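Local coordinates for protein putative NADP oxidoreductase BF3122 (Bacteroides fragilis, PDB 3D1L) that is a putative oxidoreductase that probably binds NADP through a Rossmann-type domain, its exact substrate and reaction being unknown, at residues B[151-156]-B[161-166]. Sequence-based numbering, arbitrary orientation. Where two conformers were deposited one is given.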
ATOM      1  N   PHE B 151     -15.426   3.536 -32.534  1.00 42.52           N
ATOM      2  CA  PHE B 151     -14.883   4.869 -32.310  1.00 43.18           C
ATOM      3  C   PHE B 151     -14.264   5.060 -30.914  1.00 42.71           C
ATOM      4  O   PHE B 151     -13.128   5.526 -30.801  1.00 43.26           O
ATOM      5  CB  PHE B 151     -15.987   5.901 -32.527  1.00 43.70           C
ATOM      6  CG  PHE B 151     -15.523   7.305 -32.400  1.00 45.02           C
ATOM      7  CD1 PHE B 151     -14.696   7.865 -33.372  1.00 48.91           C
ATOM      8  CD2 PHE B 151     -15.917   8.083 -31.332  1.00 45.47           C
ATOM      9  CE1 PHE B 151     -14.249   9.189 -33.258  1.00 47.63           C
ATOM     10  CE2 PHE B 151     -15.478   9.402 -31.217  1.00 46.46           C
ATOM     11  CZ  PHE B 151     -14.636   9.943 -32.193  1.00 46.60           C
ATOM     12  N   LEU B 152     -15.014   4.738 -29.857  1.00 42.09           N
ATOM     13  CA  LEU B 152     -14.480   4.801 -28.465  1.00 41.66           C
ATOM     14  C   LEU B 152     -13.258   3.893 -28.255  1.00 41.78           C
ATOM     15  O   LEU B 152     -12.260   4.310 -27.689  1.00 41.62           O
ATOM     16  CB  LEU B 152     -15.568   4.485 -27.427  1.00 41.03           C
ATOM     17  CG  LEU B 152     -16.738   5.459 -27.253  1.00 41.36           C
ATOM     18  CD1 LEU B 152     -17.816   4.904 -26.325  1.00 38.88           C
ATOM     19  CD2 LEU B 152     -16.268   6.862 -26.772  1.00 40.39           C
ATOM     20  N   LYS B 153     -13.333   2.657 -28.735  1.00 42.10           N
ATOM     21  CA  LYS B 153     -12.204   1.737 -28.625  1.00 43.32           C
ATOM     22  C   LYS B 153     -10.942   2.219 -29.339  1.00 42.74           C
ATOM     23  O   LYS B 153      -9.826   2.002 -28.867  1.00 42.71           O
ATOM     24  CB  LYS B 153     -12.596   0.354 -29.136  1.00 43.35           C
ATOM     25  CG  LYS B 153     -13.545  -0.356 -28.190  1.00 46.98           C
ATOM     26  CD  LYS B 153     -14.251  -1.535 -28.889  1.00 50.50           C
ATOM     27  CE  LYS B 153     -13.287  -2.634 -29.211  1.00 52.40           C
ATOM     28  NZ  LYS B 153     -13.986  -3.684 -30.000  1.00 56.38           N
ATOM     29  N   ALA B 154     -11.131   2.873 -30.471  1.00 42.76           N
ATOM     30  CA  ALA B 154     -10.025   3.404 -31.222  1.00 43.09           C
ATOM     31  C   ALA B 154      -9.359   4.517 -30.429  1.00 43.28           C
ATOM     32  O   ALA B 154      -8.125   4.580 -30.366  1.00 43.70           O
ATOM     33  CB  ALA B 154     -10.488   3.894 -32.592  1.00 42.67           C
ATOM     34  N   ILE B 155     -10.168   5.376 -29.802  1.00 43.11           N
ATOM     35  CA  ILE B 155      -9.638   6.417 -28.917  1.00 42.12           C
ATOM     36  C   ILE B 155      -8.920   5.767 -27.745  1.00 41.94           C
ATOM     37  O   ILE B 155      -7.769   6.104 -27.484  1.00 41.48           O
ATOM     38  CB  ILE B 155     -10.727   7.374 -28.378  1.00 42.43           C
ATOM     39  CG1 ILE B 155     -11.329   8.191 -29.528  1.00 43.84           C
ATOM     40  CG2 ILE B 155     -10.139   8.308 -27.304  1.00 41.66           C
ATOM     41  CD1 ILE B 155     -12.528   9.047 -29.104  1.00 42.18           C
ATOM     42  N   ALA B 156      -9.596   4.846 -27.048  1.00 41.03           N
ATOM     43  CA  ALA B 156      -9.003   4.183 -25.868  1.00 41.40           C
ATOM     44  C   ALA B 156      -7.714   3.395 -26.187  1.00 41.00           C
ATOM     45  O   ALA B 156      -6.789   3.390 -25.378  1.00 40.62           O
ATOM     46  CB  ALA B 156     -10.024   3.306 -25.125  1.00 40.63           C
ATOM     47  N   ASN B 161      -3.115  -0.507 -23.792  1.00 40.67           N
ATOM     48  CA  ASN B 161      -3.049  -1.812 -24.468  1.00 41.31           C
ATOM     49  C   ASN B 161      -4.076  -2.817 -23.956  1.00 41.16           C
ATOM     50  O   ASN B 161      -4.053  -3.970 -24.376  1.00 41.48           O
ATOM     51  CB  ASN B 161      -1.674  -2.441 -24.261  1.00 41.68           C
ATOM     52  CG  ASN B 161      -0.560  -1.618 -24.857  1.00 43.24           C
ATOM     53  OD1 ASN B 161      -0.710  -1.031 -25.926  1.00 43.70           O
ATOM     54  ND2 ASN B 161       0.582  -1.585 -24.168  1.00 45.57           N
ATOM     55  N   ARG B 162      -4.932  -2.383 -23.023  1.00 40.82           N
ATOM     56  CA  ARG B 162      -5.927  -3.264 -22.408  0.50 41.12           C
ATOM     57  C   ARG B 162      -7.335  -2.706 -22.562  1.00 40.55           C
ATOM     58  O   ARG B 162      -7.972  -2.300 -21.594  1.00 41.29           O
ATOM     59  CB  ARG B 162      -5.601  -3.527 -20.929  0.50 40.81           C
ATOM     60  CG  ARG B 162      -4.635  -4.693 -20.686  0.50 41.49           C
ATOM     61  CD  ARG B 162      -4.587  -5.065 -19.195  0.50 42.10           C
ATOM     62  NE  ARG B 162      -4.064  -6.411 -18.950  0.50 43.37           N
ATOM     63  CZ  ARG B 162      -4.797  -7.460 -18.576  0.50 44.55           C
ATOM     64  NH1 ARG B 162      -6.107  -7.345 -18.384  0.50 43.90           N
ATOM     65  NH2 ARG B 162      -4.212  -8.636 -18.387  0.50 46.57           N
ATOM     66  N   VAL B 163      -7.823  -2.709 -23.785  1.00 40.41           N
ATOM     67  CA  VAL B 163      -9.125  -2.109 -24.122  1.00 40.27           C
ATOM     68  C   VAL B 163     -10.140  -3.230 -24.336  1.00 40.46           C
ATOM     69  O   VAL B 163      -9.915  -4.110 -25.160  1.00 40.08           O
ATOM     70  CB  VAL B 163      -8.969  -1.210 -25.395  1.00 40.92           C
ATOM     71  CG1 VAL B 163     -10.344  -0.645 -25.939  1.00 39.99           C
ATOM     72  CG2 VAL B 163      -8.000  -0.086 -25.074  1.00 38.61           C
ATOM     73  N   TYR B 164     -11.228  -3.222 -23.575  1.00 40.13           N
ATOM     74  CA  TYR B 164     -12.161  -4.347 -23.589  1.00 40.57           C
ATOM     75  C   TYR B 164     -13.578  -3.868 -23.798  1.00 41.12           C
ATOM     76  O   TYR B 164     -13.946  -2.797 -23.311  1.00 40.92           O
ATOM     77  CB  TYR B 164     -12.108  -5.123 -22.272  1.00 40.67           C
ATOM     78  CG  TYR B 164     -10.732  -5.613 -21.896  1.00 41.24           C
ATOM     79  CD1 TYR B 164     -10.078  -6.562 -22.668  1.00 41.24           C
ATOM     80  CD2 TYR B 164     -10.077  -5.109 -20.768  1.00 42.21           C
ATOM     81  CE1 TYR B 164      -8.820  -7.007 -22.330  1.00 41.64           C
ATOM     82  CE2 TYR B 164      -8.806  -5.555 -20.414  1.00 41.58           C
ATOM     83  CZ  TYR B 164      -8.192  -6.503 -21.201  1.00 41.45           C
ATOM     84  OH  TYR B 164      -6.949  -6.966 -20.863  1.00 41.32           O
ATOM     85  N   ASP B 165     -14.359  -4.648 -24.544  1.00 40.31           N
ATOM     86  CA  ASP B 165     -15.799  -4.448 -24.625  1.00 40.03           C
ATOM     87  C   ASP B 165     -16.375  -5.100 -23.389  1.00 39.80           C
ATOM     88  O   ASP B 165     -16.111  -6.282 -23.108  1.00 39.06           O
ATOM     89  CB  ASP B 165     -16.375  -5.189 -25.830  1.00 40.49           C
ATOM     90  CG  ASP B 165     -15.933  -4.607 -27.155  1.00 40.73           C
ATOM     91  OD1 ASP B 165     -16.460  -3.554 -27.529  1.00 44.25           O
ATOM     92  OD2 ASP B 165     -15.073  -5.213 -27.838  1.00 44.15           O
ATOM     93  N   ALA B 166     -17.177  -4.354 -22.644  1.00 39.43           N
ATOM     94  CA  ALA B 166     -17.876  -4.967 -21.504  1.00 39.18           C
ATOM     95  C   ALA B 166     -19.258  -4.343 -21.320  1.00 39.10           C
ATOM     96  O   ALA B 166     -19.435  -3.144 -21.595  1.00 39.80           O
ATOM     97  CB  ALA B 166     -17.019  -4.855 -20.221  1.00 37.74           C
TER
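Val163 points its side chain from the strand at the helix and packs its two methyls on Lys153 and Ala156, residues about a helical turn apart. CG1, placed anti to the backbone N (chi1 174°), sits between the first methylenes of Lys153, 3.9 Å from its CG, and CB of Ala156. CG2 packs on Ala156 alone, 4.0 Å from its CB and 3.7 Å from its backbone C. A beta-branched residue suits this place, since its two methyls spread along the helix, while the small Ala156 lets the strand come close: the two CA atoms of this pair lie 6.5 Å apart.

Beyond Val163, Lys153 carries on to Asp165, the next residue but one along the strand, whose side chain starts off to one side and swings its carboxylate back toward the helix. The lysine chain is extended until it bends at chi3 (68°), which carries CD and CE across the carboxylate, roughly at a right angle to the Asp165 side chain, and NZ to OD2, 2.9 Å away. This salt bridge uses the syn lone pair of OD2, so NZ leans toward OD1 and stays 3.5 Å from it. Lysine thus packs its aliphatic part on Val163 and pairs its ammonium with an acid near the surface, where solvent probably weakens the attraction.

On the inner side, Ala156 also touches Phe139 and Phe120, and Lys153 touches Ile141. Backbone hydrogen bonds of Tyr164 to Phe139 and Ile141 pair strand 163-165 with the parallel strand 139-143. Helix and strand run nearly antiparallel, at 161° with axes 8.9 Å apart, as expected for the return half of a beta-alpha-beta crossover, here strand 139-143, helix 146-157 and strand 163-165, the last being outermost within this chain at one end of the sheet of the Rossmann-like domain.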